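Long-range contacts in SAS-6 (Leishmania major, PDB 4CKM), which probably helps build the cartwheel of centrioles and basal bodies, this chain being its N-terminal domain: residues A[37-42]-A[64-69]; A[43-48]-A[127-132]; A[75-80]-A[97-102]; A[150-155]-A[172-177]. All coordinates share one frame; numbering follows the deposited sequence.

Contact 1 (A[37-42]-A[64-69])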
loop_
_atom_site.group_PDB
_atom_site.type_symbol
_atom_site.label_atom_id
_atom_site.label_comp_id
_atom_site.label_asym_id
_atom_site.label_seq_id
_atom_site.Cartn_x
_atom_site.Cartn_y
_atom_site.Cartn_z
ATOM N N PRO A 37 23.167 10.863 -20.620
ATOM C CA PRO A 37 22.653 11.051 -19.251
ATOM C C PRO A 37 21.452 11.999 -19.220
ATOM O O PRO A 37 21.620 13.181 -18.906
ATOM C CB PRO A 37 23.847 11.673 -18.514
ATOM C CG PRO A 37 24.549 12.464 -19.567
ATOM C CD PRO A 37 24.272 11.805 -20.905
ATOM N N GLN A 38 20.254 11.483 -19.503
ATOM C CA GLN A 38 19.131 12.354 -19.842
ATOM C C GLN A 38 18.099 12.674 -18.745
ATOM O O GLN A 38 17.655 11.819 -17.984
ATOM C CB GLN A 38 18.425 11.862 -21.098
ATOM C CG GLN A 38 17.939 10.436 -21.055
ATOM C CD GLN A 38 16.970 10.152 -22.180
ATOM O OE1 GLN A 38 16.462 9.041 -22.317
ATOM N NE2 GLN A 38 16.694 11.164 -22.985
ATOM N N THR A 39 17.735 13.952 -18.697
ATOM C CA THR A 39 16.692 14.436 -17.818
ATOM C C THR A 39 15.339 14.098 -18.414
ATOM O O THR A 39 15.042 14.498 -19.526
ATOM C CB THR A 39 16.831 15.937 -17.607
ATOM O OG1 THR A 39 18.102 16.193 -16.997
ATOM C CG2 THR A 39 15.745 16.446 -16.693
ATOM N N LEU A 40 14.541 13.323 -17.685
ATOM C CA LEU A 40 13.237 12.894 -18.182
ATOM C C LEU A 40 12.119 13.787 -17.647
ATOM O O LEU A 40 11.025 13.743 -18.157
ATOM C CB LEU A 40 12.946 11.454 -17.778
ATOM C CG LEU A 40 13.913 10.368 -18.246
ATOM C CD1 LEU A 40 13.468 9.016 -17.706
ATOM C CD2 LEU A 40 13.989 10.316 -19.757
ATOM N N LEU A 41 12.389 14.564 -16.604
ATOM C CA LEU A 41 11.374 15.379 -15.985
ATOM C C LEU A 41 12.004 16.367 -15.082
ATOM O O LEU A 41 12.842 16.017 -14.263
ATOM C CB LEU A 41 10.399 14.553 -15.158
ATOM C CG LEU A 41 9.207 15.385 -14.651
ATOM C CD1 LEU A 41 8.253 15.712 -15.787
ATOM C CD2 LEU A 41 8.460 14.666 -13.541
ATOM N N GLU A 42 11.580 17.614 -15.242
ATOM C CA GLU A 42 11.965 18.697 -14.379
ATOM C C GLU A 42 10.727 19.586 -14.313
ATOM O O GLU A 42 10.353 20.203 -15.302
ATOM C CB GLU A 42 13.151 19.430 -14.989
ATOM C CG GLU A 42 13.651 20.588 -14.142
ATOM C CD GLU A 42 15.061 21.031 -14.508
ATOM O OE1 GLU A 42 15.586 20.624 -15.569
ATOM O OE2 GLU A 42 15.656 21.788 -13.715
ATOM N N TYR A 64 12.482 16.181 -10.070
ATOM C CA TYR A 64 13.498 16.018 -11.096
ATOM C C TYR A 64 13.869 14.544 -11.208
ATOM O O TYR A 64 14.215 13.898 -10.224
ATOM C CB TYR A 64 14.705 16.875 -10.695
ATOM C CG TYR A 64 15.922 16.846 -11.605
ATOM C CD1 TYR A 64 15.994 17.656 -12.741
ATOM C CD2 TYR A 64 17.023 16.058 -11.299
ATOM C CE1 TYR A 64 17.114 17.654 -13.555
ATOM C CE2 TYR A 64 18.150 16.052 -12.106
ATOM C CZ TYR A 64 18.186 16.847 -13.226
ATOM O OH TYR A 64 19.292 16.830 -14.017
ATOM N N VAL A 65 13.745 13.995 -12.400
ATOM C CA VAL A 65 14.076 12.605 -12.633
ATOM C C VAL A 65 15.097 12.563 -13.763
ATOM O O VAL A 65 14.854 13.110 -14.846
ATOM C CB VAL A 65 12.833 11.757 -13.011
ATOM C CG1 VAL A 65 13.228 10.317 -13.298
ATOM C CG2 VAL A 65 11.780 11.791 -11.919
ATOM N N ARG A 66 16.230 11.917 -13.500
ATOM C CA ARG A 66 17.316 11.785 -14.481
ATOM C C ARG A 66 17.871 10.356 -14.498
ATOM O O ARG A 66 17.980 9.718 -13.446
ATOM C CB ARG A 66 18.448 12.760 -14.145
ATOM C CG ARG A 66 19.571 12.803 -15.175
ATOM C CD ARG A 66 20.638 13.830 -14.797
ATOM N NE ARG A 66 21.455 13.412 -13.648
ATOM C CZ ARG A 66 22.098 14.236 -12.806
ATOM N NH1 ARG A 66 22.030 15.562 -12.937
ATOM N NH2 ARG A 66 22.812 13.730 -11.803
ATOM N N THR A 67 18.182 9.859 -15.696
ATOM C CA THR A 67 18.906 8.600 -15.869
ATOM C C THR A 67 20.340 8.909 -16.229
ATOM O O THR A 67 20.602 9.853 -16.964
ATOM C CB THR A 67 18.335 7.735 -17.006
ATOM O OG1 THR A 67 18.453 8.432 -18.252
ATOM C CG2 THR A 67 16.873 7.404 -16.749
ATOM N N GLY A 68 21.266 8.107 -15.711
ATOM C CA GLY A 68 22.679 8.229 -16.068
ATOM C C GLY A 68 23.492 7.000 -15.690
ATOM O O GLY A 68 23.000 5.861 -15.747
ATOM N N ARG A 69 24.734 7.253 -15.280
ATOM C CA ARG A 69 25.706 6.220 -14.937
ATOM C C ARG A 69 26.316 6.546 -13.622
ATOM O O ARG A 69 26.470 7.688 -13.288
ATOM C CB ARG A 69 26.839 6.186 -15.940
ATOM C CG ARG A 69 26.427 5.813 -17.342
ATOM C CD ARG A 69 26.001 4.365 -17.411
ATOM N NE ARG A 69 25.893 3.947 -18.800
ATOM C CZ ARG A 69 26.145 2.724 -19.253
ATOM N NH1 ARG A 69 26.551 1.738 -18.451
ATOM N NH2 ARG A 69 26.003 2.492 -20.539
HETATM O O HOH W 1 16.945 7.337 -20.010
#

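Contact 2 (A[43-48]-A[127-132])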
loop_
_atom_site.group_PDB
_atom_site.type_symbol
_atom_site.label_atom_id
_atom_site.label_comp_id
_atom_site.label_asym_id
_atom_site.label_seq_id
_atom_site.Cartn_x
_atom_site.Cartn_y
_atom_site.Cartn_z
ATOM N N THR A 43 10.049 19.609 -13.177
ATOM C CA THR A 43 8.765 20.278 -13.107
ATOM C C THR A 43 8.429 20.617 -11.680
ATOM O O THR A 43 9.256 20.426 -10.776
ATOM C CB THR A 43 7.652 19.427 -13.770
ATOM O OG1 THR A 43 6.481 20.215 -13.939
ATOM C CG2 THR A 43 7.287 18.193 -12.957
ATOM N N THR A 44 7.230 21.159 -11.485
ATOM C CA THR A 44 6.762 21.531 -10.161
ATOM C C THR A 44 5.484 20.796 -9.878
ATOM O O THR A 44 4.682 20.554 -10.778
ATOM C CB THR A 44 6.590 23.042 -10.054
ATOM O OG1 THR A 44 7.884 23.628 -10.216
ATOM C CG2 THR A 44 6.058 23.455 -8.672
ATOM N N VAL A 45 5.327 20.349 -8.641
ATOM C CA VAL A 45 4.141 19.585 -8.267
ATOM C C VAL A 45 3.744 19.987 -6.879
ATOM O O VAL A 45 4.595 20.360 -6.077
ATOM C CB VAL A 45 4.377 18.060 -8.270
ATOM C CG1 VAL A 45 4.440 17.541 -9.675
ATOM C CG2 VAL A 45 5.664 17.709 -7.535
ATOM N N MET A 46 2.447 19.903 -6.603
ATOM C CA MET A 46 1.951 20.132 -5.254
ATOM C C MET A 46 2.181 18.866 -4.427
ATOM O O MET A 46 1.854 17.757 -4.860
ATOM C CB MET A 46 0.455 20.466 -5.281
ATOM C CG MET A 46 0.133 21.770 -5.978
ATOM S SD MET A 46 0.898 23.120 -5.091
ATOM C CE MET A 46 0.640 24.441 -6.270
ATOM N N VAL A 47 2.693 19.048 -3.218
ATOM C CA VAL A 47 2.956 17.942 -2.320
ATOM C C VAL A 47 2.454 18.287 -0.939
ATOM O O VAL A 47 2.719 19.367 -0.435
ATOM C CB VAL A 47 4.470 17.628 -2.283
ATOM C CG1 VAL A 47 4.758 16.365 -1.469
ATOM C CG2 VAL A 47 5.014 17.462 -3.704
ATOM N N SER A 48 1.739 17.359 -0.314
ATOM C CA SER A 48 1.489 17.457 1.128
ATOM C C SER A 48 2.740 17.001 1.878
ATOM O O SER A 48 3.118 15.833 1.811
ATOM C CB SER A 48 0.267 16.630 1.552
ATOM O OG SER A 48 0.110 16.679 2.964
ATOM N N ARG A 127 4.190 13.601 -14.083
ATOM C CA ARG A 127 3.838 14.611 -15.082
ATOM C C ARG A 127 2.328 14.846 -15.105
ATOM O O ARG A 127 1.891 15.975 -15.242
ATOM C CB ARG A 127 4.387 14.233 -16.471
ATOM C CG ARG A 127 3.758 14.967 -17.645
ATOM C CD ARG A 127 4.743 15.345 -18.749
ATOM N NE ARG A 127 5.587 14.234 -19.203
ATOM C CZ ARG A 127 6.920 14.255 -19.274
ATOM N NH1 ARG A 127 7.623 15.337 -18.927
ATOM N NH2 ARG A 127 7.561 13.182 -19.711
ATOM N N ASP A 128 1.534 13.795 -14.954
ATOM C CA ASP A 128 0.092 13.967 -14.908
ATOM C C ASP A 128 -0.364 14.741 -13.673
ATOM O O ASP A 128 -1.273 15.558 -13.730
ATOM C CB ASP A 128 -0.612 12.620 -15.014
ATOM C CG ASP A 128 -0.381 11.951 -16.374
ATOM O OD1 ASP A 128 -0.078 12.666 -17.359
ATOM O OD2 ASP A 128 -0.492 10.705 -16.466
ATOM N N ILE A 129 0.301 14.516 -12.559
ATOM C CA ILE A 129 -0.004 15.264 -11.360
ATOM C C ILE A 129 0.376 16.738 -11.528
ATOM O O ILE A 129 -0.362 17.627 -11.121
ATOM C CB ILE A 129 0.704 14.648 -10.152
ATOM C CG1 ILE A 129 0.125 13.272 -9.867
ATOM C CG2 ILE A 129 0.572 15.546 -8.932
ATOM C CD1 ILE A 129 0.926 12.476 -8.863
ATOM N N ALA A 130 1.542 16.990 -12.099
ATOM C CA ALA A 130 1.976 18.350 -12.403
ATOM C C ALA A 130 0.981 19.060 -13.314
ATOM O O ALA A 130 0.660 20.209 -13.090
ATOM C CB ALA A 130 3.341 18.328 -13.057
ATOM N N ASP A 131 0.467 18.364 -14.318
ATOM C CA ASP A 131 -0.435 18.983 -15.294
ATOM C C ASP A 131 -1.824 19.291 -14.761
ATOM O O ASP A 131 -2.625 19.852 -15.478
ATOM C CB ASP A 131 -0.578 18.088 -16.532
ATOM C CG ASP A 131 0.692 18.046 -17.368
ATOM O OD1 ASP A 131 1.627 18.833 -17.095
ATOM O OD2 ASP A 131 0.764 17.206 -18.291
ATOM N N GLY A 132 -2.125 18.927 -13.519
ATOM C CA GLY A 132 -3.481 19.040 -13.012
ATOM C C GLY A 132 -4.382 17.940 -13.561
ATOM O O GLY A 132 -5.564 17.893 -13.217
HETATM O O HOH W 2 0.388 19.569 -8.941
#

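Contact 3 (A[75-80]-A[97-102])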
loop_
_atom_site.group_PDB
_atom_site.type_symbol
_atom_site.label_atom_id
_atom_site.label_comp_id
_atom_site.label_asym_id
_atom_site.label_seq_id
_atom_site.Cartn_x
_atom_site.Cartn_y
_atom_site.Cartn_z
ATOM N N VAL A 75 30.049 2.580 -14.283
ATOM C CA VAL A 75 29.279 2.002 -15.417
ATOM C C VAL A 75 27.855 1.537 -15.068
ATOM O O VAL A 75 27.123 1.187 -15.954
ATOM C CB VAL A 75 30.019 0.831 -16.122
ATOM C CG1 VAL A 75 31.394 1.273 -16.584
ATOM C CG2 VAL A 75 30.109 -0.403 -15.236
ATOM N N THR A 76 27.467 1.515 -13.805
ATOM C CA THR A 76 26.117 1.104 -13.455
ATOM C C THR A 76 25.092 2.150 -13.909
ATOM O O THR A 76 25.242 3.352 -13.622
ATOM C CB THR A 76 25.988 0.942 -11.941
ATOM O OG1 THR A 76 27.128 0.238 -11.446
ATOM C CG2 THR A 76 24.742 0.172 -11.582
ATOM N N ARG A 77 24.054 1.708 -14.609
ATOM C CA ARG A 77 22.920 2.595 -14.902
ATOM C C ARG A 77 22.248 3.019 -13.597
ATOM O O ARG A 77 22.059 2.197 -12.689
ATOM C CB ARG A 77 21.901 1.904 -15.801
ATOM C CG ARG A 77 22.406 1.653 -17.206
ATOM C CD ARG A 77 21.288 1.125 -18.077
ATOM N NE ARG A 77 21.809 0.520 -19.291
ATOM C CZ ARG A 77 22.314 1.185 -20.334
ATOM N NH1 ARG A 77 22.376 2.520 -20.362
ATOM N NH2 ARG A 77 22.770 0.496 -21.375
ATOM N N VAL A 78 21.915 4.299 -13.502
ATOM C CA VAL A 78 21.194 4.829 -12.336
ATOM C C VAL A 78 19.951 5.619 -12.727
ATOM O O VAL A 78 19.852 6.193 -13.824
ATOM C CB VAL A 78 22.060 5.794 -11.484
ATOM C CG1 VAL A 78 23.340 5.131 -11.057
ATOM C CG2 VAL A 78 22.413 7.056 -12.242
ATOM N N VAL A 79 19.029 5.688 -11.783
ATOM C CA VAL A 79 17.881 6.562 -11.875
ATOM C C VAL A 79 17.936 7.481 -10.685
ATOM O O VAL A 79 18.017 7.020 -9.539
ATOM C CB VAL A 79 16.580 5.753 -11.824
ATOM C CG1 VAL A 79 15.383 6.674 -11.724
ATOM C CG2 VAL A 79 16.471 4.878 -13.057
ATOM N N LEU A 80 17.900 8.779 -10.953
ATOM C CA LEU A 80 17.906 9.781 -9.905
ATOM C C LEU A 80 16.524 10.458 -9.859
ATOM O O LEU A 80 16.000 10.906 -10.888
ATOM C CB LEU A 80 18.996 10.807 -10.169
ATOM C CG LEU A 80 18.979 11.980 -9.190
ATOM C CD1 LEU A 80 19.523 11.575 -7.830
ATOM C CD2 LEU A 80 19.770 13.153 -9.744
ATOM N N LEU A 97 18.809 5.215 -7.643
ATOM C CA LEU A 97 18.545 3.803 -7.756
ATOM C C LEU A 97 19.477 3.152 -8.786
ATOM O O LEU A 97 19.468 3.493 -9.969
ATOM C CB LEU A 97 17.085 3.621 -8.111
ATOM C CG LEU A 97 16.600 2.184 -8.245
ATOM C CD1 LEU A 97 16.856 1.330 -6.999
ATOM C CD2 LEU A 97 15.124 2.240 -8.598
ATOM N N LEU A 98 20.305 2.233 -8.318
ATOM C CA LEU A 98 21.251 1.518 -9.202
ATOM C C LEU A 98 20.588 0.275 -9.797
ATOM O O LEU A 98 19.878 -0.450 -9.095
ATOM C CB LEU A 98 22.498 1.096 -8.422
ATOM C CG LEU A 98 23.287 2.132 -7.604
ATOM C CD1 LEU A 98 24.579 1.531 -7.040
ATOM C CD2 LEU A 98 23.623 3.334 -8.458
ATOM N N GLU A 99 20.826 0.017 -11.074
ATOM C CA GLU A 99 20.359 -1.224 -11.706
ATOM C C GLU A 99 20.741 -2.488 -10.931
ATOM O O GLU A 99 19.980 -3.423 -10.875
ATOM C CB GLU A 99 20.880 -1.305 -13.114
ATOM C CG GLU A 99 20.409 -2.532 -13.853
ATOM C CD GLU A 99 20.419 -2.342 -15.351
ATOM O OE1 GLU A 99 21.223 -1.532 -15.860
ATOM O OE2 GLU A 99 19.607 -3.011 -16.030
ATOM N N ASP A 100 21.915 -2.488 -10.313
ATOM C CA ASP A 100 22.366 -3.556 -9.410
ATOM C C ASP A 100 21.385 -3.945 -8.348
ATOM O O ASP A 100 21.314 -5.103 -7.991
ATOM C CB ASP A 100 23.616 -3.106 -8.644
ATOM C CG ASP A 100 24.816 -3.067 -9.499
ATOM O OD1 ASP A 100 24.704 -3.469 -10.682
ATOM O OD2 ASP A 100 25.871 -2.619 -8.994
ATOM N N ASP A 101 20.703 -2.962 -7.777
ATOM C CA ASP A 101 19.750 -3.225 -6.726
ATOM C C ASP A 101 18.312 -3.345 -7.226
ATOM O O ASP A 101 17.398 -3.467 -6.425
ATOM C CB ASP A 101 19.841 -2.107 -5.718
ATOM C CG ASP A 101 21.228 -1.946 -5.189
ATOM O OD1 ASP A 101 21.729 -2.929 -4.629
ATOM O OD2 ASP A 101 21.828 -0.858 -5.345
ATOM N N TYR A 102 18.093 -3.300 -8.534
ATOM C CA TYR A 102 16.727 -3.161 -9.014
ATOM C C TYR A 102 15.883 -4.389 -8.724
ATOM O O TYR A 102 14.735 -4.267 -8.306
ATOM C CB TYR A 102 16.649 -2.840 -10.496
ATOM C CG TYR A 102 15.209 -2.589 -10.935
ATOM C CD1 TYR A 102 14.492 -1.508 -10.427
ATOM C CD2 TYR A 102 14.560 -3.443 -11.835
ATOM C CE1 TYR A 102 13.188 -1.256 -10.829
ATOM C CE2 TYR A 102 13.257 -3.206 -12.229
ATOM C CZ TYR A 102 12.573 -2.102 -11.714
ATOM O OH TYR A 102 11.280 -1.847 -12.079
HETATM O O HOH W 3 23.790 -1.225 -14.989
#

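Contact 4 (A[150-155]-A[172-177])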
loop_
_atom_site.group_PDB
_atom_site.type_symbol
_atom_site.label_atom_id
_atom_site.label_comp_id
_atom_site.label_asym_id
_atom_site.label_seq_id
_atom_site.Cartn_x
_atom_site.Cartn_y
_atom_site.Cartn_z
ATOM N N SER A 150 16.037 16.320 9.649
ATOM C CA SER A 150 15.547 15.103 9.009
ATOM C C SER A 150 16.557 14.688 7.978
ATOM O O SER A 150 16.963 15.507 7.174
ATOM C CB SER A 150 14.208 15.350 8.325
ATOM O OG SER A 150 13.152 15.247 9.262
ATOM N N ASN A 151 16.968 13.429 7.991
ATOM C CA ASN A 151 17.898 12.946 6.971
ATOM C C ASN A 151 17.201 12.243 5.798
ATOM O O ASN A 151 17.849 11.863 4.825
ATOM C CB ASN A 151 18.939 12.027 7.608
ATOM C CG ASN A 151 18.341 10.753 8.154
ATOM O OD1 ASN A 151 17.362 10.230 7.638
ATOM N ND2 ASN A 151 18.941 10.238 9.205
ATOM N N ARG A 152 15.888 12.049 5.888
ATOM C CA ARG A 152 15.172 11.333 4.848
ATOM C C ARG A 152 13.693 11.662 4.858
ATOM O O ARG A 152 13.154 12.108 5.873
ATOM C CB ARG A 152 15.322 9.825 5.048
ATOM C CG ARG A 152 14.637 9.310 6.310
ATOM C CD ARG A 152 14.707 7.802 6.475
ATOM N NE ARG A 152 16.028 7.286 6.170
ATOM C CZ ARG A 152 16.292 6.026 5.801
ATOM N NH1 ARG A 152 15.322 5.112 5.684
ATOM N NH2 ARG A 152 17.550 5.675 5.547
ATOM N N GLY A 153 13.031 11.397 3.733
ATOM C CA GLY A 153 11.587 11.369 3.716
ATOM C C GLY A 153 11.050 10.325 2.782
ATOM O O GLY A 153 11.771 9.789 1.918
ATOM N N THR A 154 9.781 10.010 2.970
ATOM C CA THR A 154 9.107 9.070 2.113
ATOM C C THR A 154 8.092 9.783 1.230
ATOM O O THR A 154 7.129 10.391 1.721
ATOM C CB THR A 154 8.405 8.005 2.957
ATOM O OG1 THR A 154 9.385 7.349 3.763
ATOM C CG2 THR A 154 7.693 6.976 2.084
ATOM N N LEU A 155 8.337 9.706 -0.069
ATOM C CA LEU A 155 7.433 10.201 -1.095
ATOM C C LEU A 155 6.426 9.134 -1.447
ATOM O O LEU A 155 6.815 8.046 -1.874
ATOM C CB LEU A 155 8.212 10.551 -2.364
ATOM C CG LEU A 155 7.336 11.102 -3.514
ATOM C CD1 LEU A 155 6.789 12.470 -3.154
ATOM C CD2 LEU A 155 8.123 11.219 -4.800
ATOM N N VAL A 172 11.884 6.119 -0.694
ATOM C CA VAL A 172 12.638 6.781 0.343
ATOM C C VAL A 172 13.657 7.647 -0.330
ATOM O O VAL A 172 14.379 7.185 -1.209
ATOM C CB VAL A 172 13.349 5.781 1.278
ATOM C CG1 VAL A 172 14.232 6.521 2.287
ATOM C CG2 VAL A 172 12.308 4.960 2.014
ATOM N N LEU A 173 13.676 8.916 0.051
ATOM C CA LEU A 173 14.611 9.884 -0.504
ATOM C C LEU A 173 15.423 10.446 0.647
ATOM O O LEU A 173 14.861 10.767 1.688
ATOM C CB LEU A 173 13.869 11.014 -1.206
ATOM C CG LEU A 173 13.330 10.793 -2.613
ATOM C CD1 LEU A 173 12.452 9.566 -2.698
ATOM C CD2 LEU A 173 12.529 12.012 -3.035
ATOM N N LEU A 174 16.739 10.561 0.447
ATOM C CA LEU A 174 17.675 11.001 1.496
ATOM C C LEU A 174 18.050 12.444 1.280
ATOM O O LEU A 174 18.282 12.868 0.145
ATOM C CB LEU A 174 18.947 10.156 1.441
ATOM C CG LEU A 174 18.744 8.637 1.371
ATOM C CD1 LEU A 174 20.079 7.930 1.188
ATOM C CD2 LEU A 174 18.028 8.129 2.608
ATOM N N ARG A 175 18.124 13.211 2.353
ATOM C CA ARG A 175 18.598 14.587 2.236
ATOM C C ARG A 175 20.088 14.585 1.995
ATOM O O ARG A 175 20.782 13.741 2.541
ATOM C CB ARG A 175 18.305 15.385 3.515
ATOM C CG ARG A 175 18.687 16.872 3.409
ATOM C CD ARG A 175 18.044 17.763 4.475
ATOM N NE ARG A 175 18.256 17.222 5.815
ATOM C CZ ARG A 175 19.367 17.365 6.542
ATOM N NH1 ARG A 175 20.403 18.059 6.081
ATOM N NH2 ARG A 175 19.447 16.816 7.754
ATOM N N GLN A 176 20.589 15.510 1.183
ATOM C CA GLN A 176 22.002 15.925 1.315
ATOM C C GLN A 176 22.237 17.306 0.730
ATOM O O GLN A 176 21.320 17.903 0.176
ATOM C CB GLN A 176 22.996 14.901 0.721
ATOM C CG GLN A 176 22.996 14.764 -0.793
ATOM C CD GLN A 176 21.719 14.146 -1.286
ATOM O OE1 GLN A 176 21.469 12.959 -1.081
ATOM N NE2 GLN A 176 20.884 14.955 -1.914
ATOM N N GLY A 177 23.460 17.816 0.885
ATOM C CA GLY A 177 23.888 19.055 0.222
ATOM C C GLY A 177 23.284 20.310 0.827
ATOM O O GLY A 177 23.963 21.063 1.524
#

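Contact 1 (A[37-42]-A[64-69])
Leu41 and Val65 form a hydrogen-bonded antiparallel pair between strands 39-42 and 64-69, whose segment axes approach to 4.7 Å at 170°, and a classic beta bulge sets Leu40 and Leu41 together against Val65. Val65 O takes the N-H of Leu40 at 2.9 Å and, weakly, that of Leu41, while Val65 N returns a bond to Leu41 O. The contact joins, at the surface, the two strands of hairpin 39-50/57-70 in the SAS-6 N-terminal domain.

On the side shared by Thr39, Glu42, Tyr64 and Arg66, the tyrosine ring is the centrepiece. With CG anti to the backbone N (chi1 179°), the ring lies along the face toward Arg66, leaning to Thr39, which crosses it at about a right angle. CG2 of Thr39 lies 3.6 Å from CE1 of Tyr64, and OG1 of Thr39 makes a weak hydrogen bond to the phenol OH. Arg66 bends at chi3 and gives its NH1 to the same OH at 3.2 Å, tilted from the guanidinium plane. Glu42 brings OE1 to the ring edge, 3.9 Å from CE1 of Tyr64, its carboxylate turned 80° from the ring plane.

Farther along, a water joins Gln38 OE1 to Thr67 OG1. The phenol oxygen thus takes one hydrogen bond from Arg66 and a weak one from Thr39, which help to place the side-chain end, while the nearby guanidinium would probably polarise that hydroxyl.

Contact 2 (A[43-48]-A[127-132])
Ala130 is the knuckle of this contact: its CB methyl, at the last turn of helix 117-130, presses against the edge of strand 43-48 and touches three successive residues there. The methyl sits 3.5 Å from the carbonyl O of Thr44, 3.6 Å from CG1 of Val45 and 3.8 Å from OG1 of Thr43, so one small group meets a backbone oxygen, a hydrocarbon branch and a hydroxyl oxygen. The backbones come close here, the CA atoms of Val45 and Ala130 being 4.8 Å apart.

Val45 supplies the apolar half of the joint. Its CG1 stands anti to the carbonyl carbon (chi1 -74°), which turns that branch to the helix, where it also meets CA of Ala130 and, more loosely, CG2 of Ile129 at 4.4 Å. Ile129 adds its branch methyl from one residue earlier in the helix.

The polar link between the two segments is indirect. A single water accepts from Met46 N at 3.1 Å and donates to Ile129 O at 3.0 Å, tying the strand backbone to a carbonyl of the final helical turn. That turn closes with a Schellman motif, in which Gly132 has positive phi.

Within the domain, strand 39-50 is held along its length by strand 57-70, through backbone bonds such as Val45 with Leu61. Strand 136-142 also borders the contact: its Leu138 touches both Val45 and Ile129, joining the end of the helix to the sheet.

Contact 3 (A[75-80]-A[97-102])
Val79 and Leu97 make up the tight end of this hairpin contact, a hydrogen-bonded antiparallel pair with both backbone bonds formed. Leu97 N reaches Val79 O at 2.7 Å with an N-H...O angle of 173°, and Val79 N answers to Leu97 O. Their side chains leave the sheet on the same side, CB to CB 4.3 Å, and both are buried. The ladder is extended by Glu99 N, whose bond to Arg77 O is equally straight at 170°, just where the segment 97-102 turns away from the sheet.

Beyond that bond the contact loosens. Arg77 and Glu99 lie side by side and point the same way, yet the charged ends do not close into a salt bridge: Arg77 NE stays 4.0 Å from Glu99 OE1. OE1 of Glu99 instead lies along the aliphatic stem, 3.5 Å from CD of Arg77, with the two flat groups inclined by 53°. A water takes over the polar link, accepting from Arg77 N and donating to Glu99 OE1 at 2.7 Å. On the other face, CG2 of Thr76, anti to the backbone N, meets CB of Leu98 and lies 3.8 Å from OD1 of Asp100.

Strand 57-70 pairs with the other edge of strand 76-85, Phe115 packs on Arg77, Val79 and Glu99, and helix 117-130 covers the buried pair, Pro119 touching Val79 and Phe118 touching Leu97.

Contact 4 (A[150-155]-A[172-177])
Arg152 lays one face of its guanidinium over CG1 of Val172, with NH1 of Arg152 3.8 Å from that methyl and the methyl offset toward the rim of the group. CD2 of Leu174 approaches obliquely, 3.9 Å from NH2 of Arg152. The arginine gets there by a bend at chi3 (44°), which folds its end back over the partner strand.

Arg175 uses its guanidinium differently, edge-on. Ser150 O lies near the plane and receives both NE, at a suspiciously short distance, and NH2, at 2.9 Å: a side-on grip on one oxygen. NE comes nearly along the C=O direction, whereas NH2 stands well above the carbonyl plane.

Alongside, the strands pair antiparallel, joining the open ends of the hairpin 152-160/165-175. Gly153 and Leu173 exchange two backbone bonds, the one from Leu173 N to Gly153 O at 2.8 Å being almost straight, and Arg175 N continues the ladder to Asn151 O. Leu173 is buried against Phe93 and Phe140 of neighbouring strands. Ser150 turns its own hydroxyl to Asn143 O.

One arginine therefore spends its charge on a backbone carbonyl, which the cation probably polarises, while the other uses its flat face as an apolar cover for Val172.

How the contacts relate
From the N terminus, contact 1 closes first, fastening residues 37-42 to 64-69 within the hairpin of strands 39-50 and 57-70. Contact 2 starts on the same first strand but closes only at 127-132, so it crosses contact 1; Leu41 and Arg127 touch where they adjoin. Contact 3 is nested inside the long loop of contact 2 and lies on the opposite side of the chain's centre, while Arg69 NH1 and Val75 O join it to contact 1. Contact 4 comes last, in series with the others, closing the hairpin of strands 152-160 and 165-175. Three contacts thus tie sheet hairpins, and contact 2 brings in the helix 117-130.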